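2-dehydro-3-deoxyphosphogluconate aldolase (PDB 3NZR) is an aldolase of the KDGP aldolase family, probably folded as a TIM-type barrel of parallel strands wrapped in helices. Local coordinates at residues 89-94 with 111-116; 127-132 with 139-144; 177-182 with 210-215. All coordinates share one frame; numbering follows the deposited sequence.

Interaction 1 (89-94 with 111-116); sequences VQPQHI and DKSIVN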
ATOM      1  N   VAL A  89     -19.434   6.842  -0.010  1.00 30.49           N
ATOM      2  CA  VAL A  89     -19.725   7.993   0.865  1.00 29.73           C
ATOM      3  C   VAL A  89     -18.966   9.296   0.458  1.00 29.05           C
ATOM      4  O   VAL A  89     -19.493  10.413   0.649  1.00 31.21           O
ATOM      5  CB  VAL A  89     -19.383   7.636   2.315  1.00 30.82           C
ATOM      6  CG1 VAL A  89     -19.270   8.876   3.171  1.00 30.66           C
ATOM      7  CG2 VAL A  89     -20.400   6.655   2.890  1.00 31.13           C
ATOM      8  N   GLN A  90     -17.738   9.185  -0.079  1.00 27.21           N
ATOM      9  CA  GLN A  90     -16.910  10.368  -0.393  1.00 25.75           C
ATOM     10  C   GLN A  90     -16.860  11.314   0.838  1.00 24.31           C
ATOM     11  O   GLN A  90     -17.257  12.468   0.764  1.00 24.28           O
ATOM     12  CB  GLN A  90     -17.436  11.124  -1.630  1.00 27.04           C
ATOM     13  CG  GLN A  90     -17.364  10.274  -2.939  1.00 30.90           C
ATOM     14  CD  GLN A  90     -15.930  10.083  -3.474  1.00 27.20           C
ATOM     15  OE1 GLN A  90     -15.211  11.037  -3.711  1.00 27.59           O
ATOM     16  NE2 GLN A  90     -15.568   8.863  -3.718  1.00 25.19           N
ATOM     17  N   PRO A  91     -16.340  10.819   1.961  1.00 20.67           N
ATOM     18  CA  PRO A  91     -16.200  11.650   3.162  1.00 20.23           C
ATOM     19  C   PRO A  91     -14.998  12.572   3.124  1.00 19.85           C
ATOM     20  O   PRO A  91     -14.086  12.406   2.276  1.00 19.58           O
ATOM     21  CB  PRO A  91     -16.020  10.608   4.234  1.00 20.13           C
ATOM     22  CG  PRO A  91     -15.180   9.485   3.497  1.00 18.99           C
ATOM     23  CD  PRO A  91     -15.499   9.598   2.034  1.00 21.23           C
ATOM     24  N   GLN A  92     -14.956  13.508   4.078  1.00 19.18           N
ATOM     25  CA  GLN A  92     -13.774  14.308   4.256  1.00 19.14           C
ATOM     26  C   GLN A  92     -12.602  13.504   4.790  1.00 17.99           C
ATOM     27  O   GLN A  92     -11.472  13.946   4.573  1.00 17.70           O
ATOM     28  CB  GLN A  92     -14.028  15.504   5.148  1.00 18.47           C
ATOM     29  CG  GLN A  92     -14.898  16.540   4.416  1.00 20.52           C
ATOM     30  CD  GLN A  92     -15.325  17.725   5.315  1.00 26.00           C
ATOM     31  OE1 GLN A  92     -14.799  17.890   6.410  1.00 25.31           O
ATOM     32  NE2 GLN A  92     -16.265  18.530   4.839  1.00 22.64           N
ATOM     33  N   HIS A  93     -12.858  12.432   5.541  1.00 16.65           N
ATOM     34  CA  HIS A  93     -11.784  11.732   6.279  1.00 15.33           C
ATOM     35  C   HIS A  93     -12.006  10.245   6.345  1.00 15.74           C
ATOM     36  O   HIS A  93     -13.133   9.765   6.554  1.00 17.32           O
ATOM     37  CB  HIS A  93     -11.678  12.354   7.681  1.00 16.81           C
ATOM     38  CG  HIS A  93     -10.536  11.822   8.492  1.00 14.60           C
ATOM     39  ND1 HIS A  93      -9.328  12.469   8.565  1.00 20.64           N
ATOM     40  CD2 HIS A  93     -10.435  10.737   9.270  1.00 17.25           C
ATOM     41  CE1 HIS A  93      -8.518  11.782   9.350  1.00 17.47           C
ATOM     42  NE2 HIS A  93      -9.178  10.752   9.827  1.00 22.53           N
ATOM     43  N   ILE A  94     -10.948   9.482   6.055  1.00 14.67           N
ATOM     44  CA  ILE A  94     -10.966   8.047   6.077  1.00 13.55           C
ATOM     45  C   ILE A  94      -9.877   7.517   7.014  1.00 14.91           C
ATOM     46  O   ILE A  94      -8.739   7.952   6.900  1.00 14.59           O
ATOM     47  CB  ILE A  94     -10.679   7.558   4.687  1.00 14.33           C
ATOM     48  CG1 ILE A  94     -11.770   8.010   3.722  1.00 14.12           C
ATOM     49  CG2 ILE A  94     -10.660   6.024   4.620  1.00 15.72           C
ATOM     50  CD1 ILE A  94     -11.409   7.900   2.216  1.00 13.93           C
ATOM     51  N   ASP A 111      -7.898  13.264  -4.663  1.00 26.02           N
ATOM     52  CA  ASP A 111      -6.880  13.546  -3.706  1.00 28.08           C
ATOM     53  C   ASP A 111      -7.353  14.489  -2.618  1.00 27.63           C
ATOM     54  O   ASP A 111      -6.526  14.942  -1.834  1.00 29.10           O
ATOM     55  CB  ASP A 111      -5.677  14.227  -4.380  1.00 31.39           C
ATOM     56  CG  ASP A 111      -4.694  13.228  -5.011  1.00 37.97           C
ATOM     57  OD1 ASP A 111      -4.702  11.997  -4.661  1.00 45.60           O
ATOM     58  OD2 ASP A 111      -3.888  13.683  -5.861  1.00 43.56           O
ATOM     59  N   LYS A 112      -8.626  14.751  -2.480  1.00 26.41           N
ATOM     60  CA  LYS A 112      -9.054  15.685  -1.466  1.00 26.14           C
ATOM     61  C   LYS A 112      -9.344  15.054  -0.105  1.00 24.34           C
ATOM     62  O   LYS A 112      -8.999  15.621   0.924  1.00 22.37           O
ATOM     63  CB  LYS A 112     -10.308  16.414  -1.952  1.00 28.56           C
ATOM     64  CG  LYS A 112     -10.036  17.407  -3.094  1.00 34.47           C
ATOM     65  CD  LYS A 112     -11.329  18.072  -3.595  1.00 43.41           C
ATOM     66  CE  LYS A 112     -11.161  18.783  -4.943  1.00 48.45           C
ATOM     67  NZ  LYS A 112     -10.175  19.879  -4.762  1.00 51.10           N
ATOM     68  N   SER A 113     -10.023  13.910  -0.087  1.00 21.61           N
ATOM     69  CA  SER A 113     -10.261  13.197   1.177  1.00 21.32           C
ATOM     70  C   SER A 113      -8.947  12.896   1.879  1.00 20.68           C
ATOM     71  O   SER A 113      -7.937  12.466   1.236  1.00 19.68           O
ATOM     72  CB  SER A 113     -10.986  11.896   0.996  1.00 21.85           C
ATOM     73  OG  SER A 113     -12.232  11.995   0.299  1.00 24.55           O
ATOM     74  N   ILE A 114      -8.953  13.122   3.191  1.00 19.53           N
ATOM     75  CA  ILE A 114      -7.801  12.834   4.032  1.00 17.36           C
ATOM     76  C   ILE A 114      -7.804  11.310   4.269  1.00 16.76           C
ATOM     77  O   ILE A 114      -8.784  10.774   4.737  1.00 16.89           O
ATOM     78  CB  ILE A 114      -7.901  13.591   5.366  1.00 19.19           C
ATOM     79  CG1 ILE A 114      -7.834  15.066   5.133  1.00 22.05           C
ATOM     80  CG2 ILE A 114      -6.729  13.177   6.321  1.00 16.56           C
ATOM     81  CD1 ILE A 114      -8.534  15.898   6.104  1.00 21.34           C
ATOM     82  N   VAL A 115      -6.745  10.608   3.902  1.00 14.66           N
ATOM     83  CA  VAL A 115      -6.605   9.183   4.217  1.00 14.24           C
ATOM     84  C   VAL A 115      -5.456   9.079   5.235  1.00 14.35           C
ATOM     85  O   VAL A 115      -4.270   9.327   4.880  1.00 13.99           O
ATOM     86  CB  VAL A 115      -6.279   8.346   3.010  1.00 15.18           C
ATOM     87  CG1 VAL A 115      -6.204   6.779   3.443  1.00 14.57           C
ATOM     88  CG2 VAL A 115      -7.371   8.493   1.905  1.00 14.20           C
ATOM     89  N   ASN A 116      -5.797   8.671   6.456  1.00 14.38           N
ATOM     90  CA  ASN A 116      -4.746   8.430   7.460  1.00 15.01           C
ATOM     91  C   ASN A 116      -4.187   7.037   7.412  1.00 14.43           C
ATOM     92  O   ASN A 116      -4.743   6.165   6.729  1.00 16.76           O
ATOM     93  CB  ASN A 116      -5.190   8.906   8.821  1.00 14.95           C
ATOM     94  CG  ASN A 116      -6.110   7.975   9.525  1.00 17.17           C
ATOM     95  OD1 ASN A 116      -6.093   6.728   9.324  1.00 18.15           O
ATOM     96  ND2 ASN A 116      -6.885   8.536  10.433  1.00 15.25           N
TER

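Interaction 2 (127-132 with 139-144); sequences MVKIST and SEDAIV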
HETATM    1  N   MSE A 127      11.459   4.695  15.911  1.00 31.07           N
HETATM    2  CA  MSE A 127      11.042   3.508  15.235  1.00 30.73           C
HETATM    3  C   MSE A 127       9.547   3.280  15.412  1.00 27.91           C
HETATM    4  O   MSE A 127       8.994   3.481  16.527  1.00 27.05           O
HETATM    5  CB  MSE A 127      11.781   2.278  15.762  1.00 32.66           C
HETATM    6  CG  MSE A 127      13.299   2.366  15.675  1.00 39.42           C
HETATM    7 SE   MSE A 127      13.953   2.368  13.806  1.00 55.46          SE
HETATM    8  CE  MSE A 127      13.688   0.480  13.235  1.00 44.44           C
ATOM      9  N   VAL A 128       8.901   2.845  14.330  1.00 24.82           N
ATOM     10  CA  VAL A 128       7.446   2.664  14.357  1.00 22.46           C
ATOM     11  C   VAL A 128       7.025   1.344  13.752  1.00 22.03           C
ATOM     12  O   VAL A 128       7.696   0.826  12.843  1.00 21.89           O
ATOM     13  CB  VAL A 128       6.669   3.801  13.637  1.00 22.89           C
ATOM     14  CG1 VAL A 128       6.832   5.178  14.351  1.00 18.14           C
ATOM     15  CG2 VAL A 128       7.030   3.850  12.159  1.00 17.35           C
ATOM     16  N   LYS A 129       5.914   0.809  14.258  1.00 20.52           N
ATOM     17  CA  LYS A 129       5.364  -0.476  13.800  1.00 20.53           C
ATOM     18  C   LYS A 129       4.354  -0.205  12.652  1.00 19.93           C
ATOM     19  O   LYS A 129       3.425   0.585  12.833  1.00 19.04           O
ATOM     20  CB  LYS A 129       4.721  -1.294  14.901  1.00 19.26           C
ATOM     21  CG  LYS A 129       3.931  -2.514  14.450  1.00 24.55           C
ATOM     22  CD  LYS A 129       3.177  -3.229  15.562  1.00 30.12           C
ATOM     23  CE  LYS A 129       2.139  -4.305  14.995  1.00 32.05           C
ATOM     24  NZ  LYS A 129       1.596  -5.114  16.118  1.00 32.89           N
ATOM     25  N   ILE A 130       4.540  -0.856  11.514  1.00 17.81           N
ATOM     26  CA  ILE A 130       3.663  -0.582  10.348  1.00 17.44           C
ATOM     27  C   ILE A 130       2.879  -1.820   9.881  1.00 18.32           C
ATOM     28  O   ILE A 130       2.102  -1.759   8.842  1.00 17.14           O
ATOM     29  CB  ILE A 130       4.450  -0.022   9.145  1.00 17.94           C
ATOM     30  CG1 ILE A 130       5.566  -0.979   8.736  1.00 17.19           C
ATOM     31  CG2 ILE A 130       5.081   1.370   9.492  1.00 16.14           C
ATOM     32  CD1 ILE A 130       6.228  -0.632   7.425  1.00 20.35           C
ATOM     33  N   SER A 131       3.089  -2.963  10.534  1.00 18.56           N
ATOM     34  CA  SER A 131       2.391  -4.189  10.140  1.00 20.16           C
ATOM     35  C   SER A 131       1.009  -4.219  10.846  1.00 20.84           C
ATOM     36  O   SER A 131       0.746  -5.112  11.710  1.00 20.79           O
ATOM     37  CB  SER A 131       3.209  -5.424  10.534  1.00 23.09           C
ATOM     38  OG  SER A 131       3.838  -5.245  11.803  1.00 22.12           O
ATOM     39  N   THR A 132       0.148  -3.227  10.520  1.00 18.79           N
ATOM     40  CA  THR A 132      -1.086  -3.033  11.204  1.00 17.78           C
ATOM     41  C   THR A 132      -2.324  -3.537  10.374  1.00 18.69           C
ATOM     42  O   THR A 132      -3.489  -3.216  10.684  1.00 18.70           O
ATOM     43  CB  THR A 132      -1.218  -1.565  11.550  1.00 17.89           C
ATOM     44  OG1 THR A 132      -1.066  -0.761  10.386  1.00 17.72           O
ATOM     45  CG2 THR A 132      -0.110  -1.156  12.504  1.00 18.61           C
ATOM     46  N   SER A 139       1.480 -11.195  12.219  1.00 28.24           N
ATOM     47  CA  SER A 139       2.844 -11.597  11.884  1.00 30.46           C
ATOM     48  C   SER A 139       3.834 -10.897  12.814  1.00 29.43           C
ATOM     49  O   SER A 139       3.468  -9.954  13.512  1.00 27.51           O
ATOM     50  CB  SER A 139       3.205 -11.178  10.426  1.00 29.61           C
ATOM     51  OG  SER A 139       2.253 -11.680   9.493  1.00 33.69           O
ATOM     52  N   GLU A 140       5.093 -11.330  12.784  1.00 29.57           N
ATOM     53  CA  GLU A 140       6.183 -10.651  13.516  1.00 30.05           C
ATOM     54  C   GLU A 140       6.205  -9.162  13.173  1.00 28.51           C
ATOM     55  O   GLU A 140       5.987  -8.801  12.003  1.00 27.58           O
ATOM     56  CB  GLU A 140       7.519 -11.309  13.125  1.00 32.82           C
ATOM     57  CG  GLU A 140       8.735 -10.723  13.834  1.00 36.45           C
ATOM     58  CD  GLU A 140      10.050 -11.491  13.569  1.00 43.57           C
ATOM     59  OE1 GLU A 140      10.036 -12.492  12.767  1.00 44.72           O
ATOM     60  OE2 GLU A 140      11.096 -11.047  14.147  1.00 43.68           O
ATOM     61  N   ASP A 141       6.435  -8.283  14.153  1.00 27.14           N
ATOM     62  CA  ASP A 141       6.263  -6.845  13.893  1.00 26.28           C
ATOM     63  C   ASP A 141       7.234  -6.373  12.777  1.00 25.13           C
ATOM     64  O   ASP A 141       8.408  -6.817  12.712  1.00 25.66           O
ATOM     65  CB  ASP A 141       6.435  -6.004  15.187  1.00 27.53           C
ATOM     66  CG  ASP A 141       5.317  -6.297  16.263  1.00 32.09           C
ATOM     67  OD1 ASP A 141       4.304  -6.957  15.924  1.00 36.22           O
ATOM     68  OD2 ASP A 141       5.451  -5.888  17.439  1.00 31.70           O
ATOM     69  N   ALA A 142       6.760  -5.479  11.909  1.00 21.79           N
ATOM     70  CA  ALA A 142       7.600  -4.751  10.984  1.00 21.02           C
ATOM     71  C   ALA A 142       7.850  -3.411  11.600  1.00 21.83           C
ATOM     72  O   ALA A 142       6.922  -2.610  11.716  1.00 22.42           O
ATOM     73  CB  ALA A 142       6.890  -4.604   9.647  1.00 18.01           C
ATOM     74  N   ILE A 143       9.080  -3.158  12.013  1.00 23.20           N
ATOM     75  CA  ILE A 143       9.420  -1.939  12.760  1.00 24.36           C
ATOM     76  C   ILE A 143      10.411  -1.174  11.915  1.00 24.32           C
ATOM     77  O   ILE A 143      11.457  -1.726  11.487  1.00 25.03           O
ATOM     78  CB  ILE A 143      10.037  -2.289  14.182  1.00 27.34           C
ATOM     79  CG1 ILE A 143       8.932  -2.881  15.071  1.00 29.64           C
ATOM     80  CG2 ILE A 143      10.652  -1.050  14.891  1.00 28.34           C
ATOM     81  CD1 ILE A 143       9.377  -3.813  16.145  1.00 31.49           C
ATOM     82  N   VAL A 144      10.095   0.071  11.620  1.00 21.71           N
ATOM     83  CA  VAL A 144      10.867   0.801  10.649  1.00 21.46           C
ATOM     84  C   VAL A 144      11.081   2.237  11.081  1.00 22.77           C
ATOM     85  O   VAL A 144      10.399   2.768  11.990  1.00 22.31           O
ATOM     86  CB  VAL A 144      10.113   0.817   9.288  1.00 20.68           C
ATOM     87  CG1 VAL A 144       9.781  -0.569   8.867  1.00 20.77           C
ATOM     88  CG2 VAL A 144       8.847   1.687   9.430  1.00 18.32           C
TER
HETATM   89  O   HOH W   1       2.543  -7.094  13.312  1.00 26.14           O

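Interaction 3 (177-182 with 210-215); sequences CVAKAC and AGVSKI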
ATOM      1  N   CYS A 177       9.082  12.716  18.656  1.00 27.26           N
ATOM      2  CA  CYS A 177       9.908  12.405  17.499  1.00 27.88           C
ATOM      3  C   CYS A 177       9.036  12.162  16.242  1.00 25.65           C
ATOM      4  O   CYS A 177       9.434  12.530  15.146  1.00 26.61           O
ATOM      5  CB  CYS A 177      10.723  11.173  17.771  1.00 30.34           C
ATOM      6  SG  CYS A 177      11.718  10.618  16.386  1.00 36.56           S
ATOM      7  N   VAL A 178       7.840  11.622  16.395  1.00 21.91           N
ATOM      8  CA  VAL A 178       6.949  11.486  15.226  1.00 20.87           C
ATOM      9  C   VAL A 178       6.483  12.820  14.691  1.00 20.72           C
ATOM     10  O   VAL A 178       6.437  13.040  13.461  1.00 20.61           O
ATOM     11  CB  VAL A 178       5.782  10.562  15.538  1.00 19.45           C
ATOM     12  CG1 VAL A 178       4.790  10.577  14.358  1.00 18.62           C
ATOM     13  CG2 VAL A 178       6.290   9.192  15.866  1.00 20.69           C
ATOM     14  N   ALA A 179       6.163  13.752  15.611  1.00 22.97           N
ATOM     15  CA  ALA A 179       5.740  15.102  15.264  1.00 23.26           C
ATOM     16  C   ALA A 179       6.885  15.784  14.538  1.00 26.64           C
ATOM     17  O   ALA A 179       6.643  16.408  13.517  1.00 26.45           O
ATOM     18  CB  ALA A 179       5.375  15.937  16.522  1.00 22.78           C
ATOM     19  N   LYS A 180       8.120  15.692  15.058  1.00 28.44           N
ATOM     20  CA  LYS A 180       9.274  16.284  14.358  1.00 30.12           C
ATOM     21  C   LYS A 180       9.429  15.770  12.939  1.00 28.71           C
ATOM     22  O   LYS A 180       9.610  16.537  11.974  1.00 29.36           O
ATOM     23  CB  LYS A 180      10.551  15.983  15.109  1.00 34.06           C
ATOM     24  CG  LYS A 180      11.816  16.646  14.484  1.00 40.99           C
ATOM     25  CD  LYS A 180      13.086  16.426  15.357  1.00 49.74           C
ATOM     26  CE  LYS A 180      14.123  17.576  15.128  1.00 53.57           C
ATOM     27  NZ  LYS A 180      15.236  17.563  16.142  1.00 58.07           N
ATOM     28  N   ALA A 181       9.283  14.467  12.782  1.00 26.22           N
ATOM     29  CA  ALA A 181       9.421  13.837  11.462  1.00 25.45           C
ATOM     30  C   ALA A 181       8.290  14.320  10.539  1.00 23.69           C
ATOM     31  O   ALA A 181       8.543  14.649   9.370  1.00 23.40           O
ATOM     32  CB  ALA A 181       9.438  12.284  11.574  1.00 24.30           C
ATOM     33  N   CYS A 182       7.065  14.424  11.071  1.00 23.46           N
ATOM     34  CA  CYS A 182       5.926  14.911  10.283  1.00 22.03           C
ATOM     35  C   CYS A 182       6.189  16.352   9.788  1.00 23.51           C
ATOM     36  O   CYS A 182       5.946  16.699   8.607  1.00 21.34           O
ATOM     37  CB  CYS A 182       4.640  14.862  11.072  1.00 20.93           C
ATOM     38  SG  CYS A 182       3.895  13.150  11.141  1.00 20.89           S
ATOM     39  N   ALA A 210       6.551  21.411  17.393  1.00 32.61           N
ATOM     40  CA  ALA A 210       7.343  20.716  16.390  1.00 31.26           C
ATOM     41  C   ALA A 210       7.062  21.384  15.065  1.00 30.47           C
ATOM     42  O   ALA A 210       7.797  21.199  14.085  1.00 30.14           O
ATOM     43  CB  ALA A 210       6.992  19.214  16.331  1.00 29.62           C
ATOM     44  N   GLY A 211       6.021  22.187  14.997  1.00 28.82           N
ATOM     45  CA  GLY A 211       5.702  22.817  13.701  1.00 29.10           C
ATOM     46  C   GLY A 211       4.929  21.950  12.704  1.00 26.90           C
ATOM     47  O   GLY A 211       4.896  22.261  11.510  1.00 29.12           O
ATOM     48  N   VAL A 212       4.224  20.925  13.177  1.00 25.04           N
ATOM     49  CA  VAL A 212       3.314  20.134  12.304  1.00 23.49           C
ATOM     50  C   VAL A 212       2.250  21.057  11.717  1.00 24.40           C
ATOM     51  O   VAL A 212       1.581  21.773  12.478  1.00 24.51           O
ATOM     52  CB  VAL A 212       2.632  18.973  13.080  1.00 21.62           C
ATOM     53  CG1 VAL A 212       1.623  18.174  12.173  1.00 19.90           C
ATOM     54  CG2 VAL A 212       3.714  18.039  13.688  1.00 21.00           C
ATOM     55  N   SER A 213       2.056  21.021  10.385  1.00 24.94           N
ATOM     56  CA  SER A 213       1.160  21.976   9.708  1.00 27.08           C
ATOM     57  C   SER A 213      -0.318  21.741   9.973  1.00 26.42           C
ATOM     58  O   SER A 213      -1.100  22.718  10.163  1.00 26.79           O
ATOM     59  CB  SER A 213       1.402  22.005   8.195  1.00 28.75           C
ATOM     60  OG  SER A 213       1.375  20.659   7.701  1.00 35.24           O
ATOM     61  N   LYS A 214      -0.734  20.469   9.994  1.00 24.62           N
ATOM     62  CA  LYS A 214      -2.140  20.138  10.248  1.00 24.20           C
ATOM     63  C   LYS A 214      -2.228  18.961  11.210  1.00 23.24           C
ATOM     64  O   LYS A 214      -1.484  17.976  11.055  1.00 21.05           O
ATOM     65  CB  LYS A 214      -2.838  19.769   8.956  1.00 25.59           C
ATOM     66  CG  LYS A 214      -2.799  20.906   7.901  1.00 28.38           C
ATOM     67  CD  LYS A 214      -3.979  21.765   7.934  1.00 31.79           C
ATOM     68  CE  LYS A 214      -3.925  22.803   6.792  1.00 37.65           C
ATOM     69  NZ  LYS A 214      -2.624  23.637   6.989  1.00 39.64           N
ATOM     70  N   ILE A 215      -3.050  19.132  12.262  1.00 20.38           N
ATOM     71  CA  ILE A 215      -3.165  18.177  13.336  1.00 19.25           C
ATOM     72  C   ILE A 215      -4.601  17.781  13.456  1.00 19.84           C
ATOM     73  O   ILE A 215      -5.509  18.650  13.558  1.00 20.11           O
ATOM     74  CB  ILE A 215      -2.705  18.746  14.679  1.00 20.00           C
ATOM     75  CG1 ILE A 215      -1.328  19.413  14.551  1.00 21.02           C
ATOM     76  CG2 ILE A 215      -2.693  17.632  15.786  1.00 18.25           C
ATOM     77  CD1 ILE A 215      -0.949  20.266  15.680  1.00 23.02           C
TER
HETATM   78  O   HOH W   2       3.513  19.205   8.739  1.00 28.36           O

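Interaction 1 (89-94 with 111-116)
Ser113 carries OG beside its own backbone N, anti to the carbonyl carbon (chi1 -55°), while His93 swings its ring to the carbonyl-carbon side of its main chain (chi1 -174°). The first rotation presents a hydroxyl to Pro91, the second lays an imidazole against Ile114. From Ser113, OG donates to Pro91 O at 2.7 Å, arriving almost straight on to the carbonyl. The same hydroxyl is also hydrogen-bonded to the side-chain amide of Gln110, so this buried group has two partners, Pro91 O across the contact and Gln110 just before its own segment.

Beyond it the backbone bonds take over, with donors from both strands: Ile114 N gives to Gln92 O, Ile94 N gives to Ile114 O at 2.8 Å, and Asn116 N gives to Ile94 O. His93 pairs with Ile114 and Ile94 with Val115 in parallel register, which makes this a worked example of the right-handed beta-alpha-beta crossover of TIM-type barrels: strand 93-94, helix 101-108 and strand 114-119 form one such unit.

The two faces of the sheet differ. On the Ile94 and Val115 face the side chains lie side by side, pointing the same way, with Ile94 CD1 4.1 Å from Val115 CG2; Val82 and Ser86 of helix 79-89 pack on Ile94 there. On the His93 and Ile114 face, Ile114 O lies over one face of the imidazole and the CG2 methyl of Ile114 packs beside the ring. Trp188 and Glu190 of strand 188-191 meet Ile114 here, and Glu190 also meets His93. Asn116 sets its amide at about a right angle to the imidazole, the planes 76° apart; its ND2 is hydrogen-bonded to Glu190 OE1 and Asn95 OD1, while its OD1 receives Gln96 N.

Interaction 2 (127-132 with 139-144)
Ile130 and Val144 form the apolar centre, their side chains crossing at about a right angle. The CG2 methyls of Ile130 and Val144 meet at 3.8 Å, and the far end of Ile130, CD1, rests against the other methyl of Val144. The CG2 methyl of Val144 also touches Val128 CG2 at 3.9 Å, and Ile130 CG1 reaches Ala142 CB at 4.0 Å. Ala149 of helix 146-155 packs on Val128, Ile130 and Val144, closing this oily side.

On the opposite face of the two strands, the selenomethionine Met127 curls back on itself: its CB presses on Ile143 CG2 at 3.6 Å, and bends at both later torsions bring the CE methyl back to the same residue.

Main-chain hydrogen bonds join the strands between these two faces. Val128 and Val144 are a hydrogen-bonded antiparallel pair, with Val128 N to Val144 O at 2.8 Å and the return bond just as short, and Ile130 N gives to Ala142 O. One step on, a side chain replaces the carbonyl: Ser131 OG, turned between its own N and carbonyl carbon (chi1 39°), accepts Ala142 N at 2.9 Å in a nearly straight bond (171°). A water hydrogen-bonded to that OG also donates to Ser139 O, extending the join.

At the outer edge, Lys129 runs out fully extended to a salt bridge whose hydrogen bond is weak, Lys129 NZ lying 3.3 Å from Asp141 OD1. The second subunit is close by: its Val144 packs on Ala142, and its Thr148 bonds to Glu140 O. Joined by a long loop, the two short strands make an antiparallel beta hairpin that projects from the barrel after strand 114-119, at the dimer contact.

Interaction 3 (177-182 with 210-215)
Ala179 and Ala210 face each other methyl to methyl, CB to CB at 3.7 Å, though their bonds are set differently: that of Ala210 is aimed at the helix, while that of Ala179 leaves the helix at a slant to the approaching chain. Such small side chains let the backbones come close, and the Ala210 methyl sits near Lys180 N, over the helix backbone itself.

Val212 supplies the second point of contact with one of its two branches. With CG1 anti to the backbone N (chi1 178°), CG2 is the methyl that enters the groove between residues one turn apart on helix 172-184. Val212 CG2 lies 3.9 Å from Ala179 CB and also touches Cys182 CB. Closer still is the carbonyl oxygen Ala179 O, 3.4 Å from Val212 CG2. No direct hydrogen bond joins the segments; polar linkage comes through a water, which accepts from Ser213 N at 2.9 Å and gives only a weak bond to Cys182 O.

Between the two contact points Gly211 ends helix 200-209 in a Schellman motif, its positive phi turning the chain so that Val212 follows Ala210 onto helix 172-184. Elsewhere on helix 172-184, Val178 and Ala181 meet Val146 of helix 146-155.

Further on, Lys214 is backbone-bonded to Leu189 and Ile215 to Arg13 and Cys15, so the chain spans between strand 188-191 and the chain just before strand 16-19. This placement is consistent with the closing, eighth-strand position of a TIM barrel, and the contact packs helix 172-184 of the outer layer against the end of helix 200-209 and the chain leading into that position.

How the interactions relate
Set side by side, the three contacts illustrate how chemistry follows place. Interaction 1, nearest the centre of the chain and entirely buried, is a strand-to-strand join in which backbone bonds dominate. Interaction 3 lies in the helical layer and has no direct hydrogen bond between its segments, relying on methyl groups and a water. Interaction 2, the most peripheral, mixes strand pairing with a salt bridge and reaches the second subunit. No two share a segment, yet strand 114-119 of interaction 1 packs on interaction 2, and helix 146-155 touches both interactions 2 and 3, whose nearest atoms are about 4 Å apart.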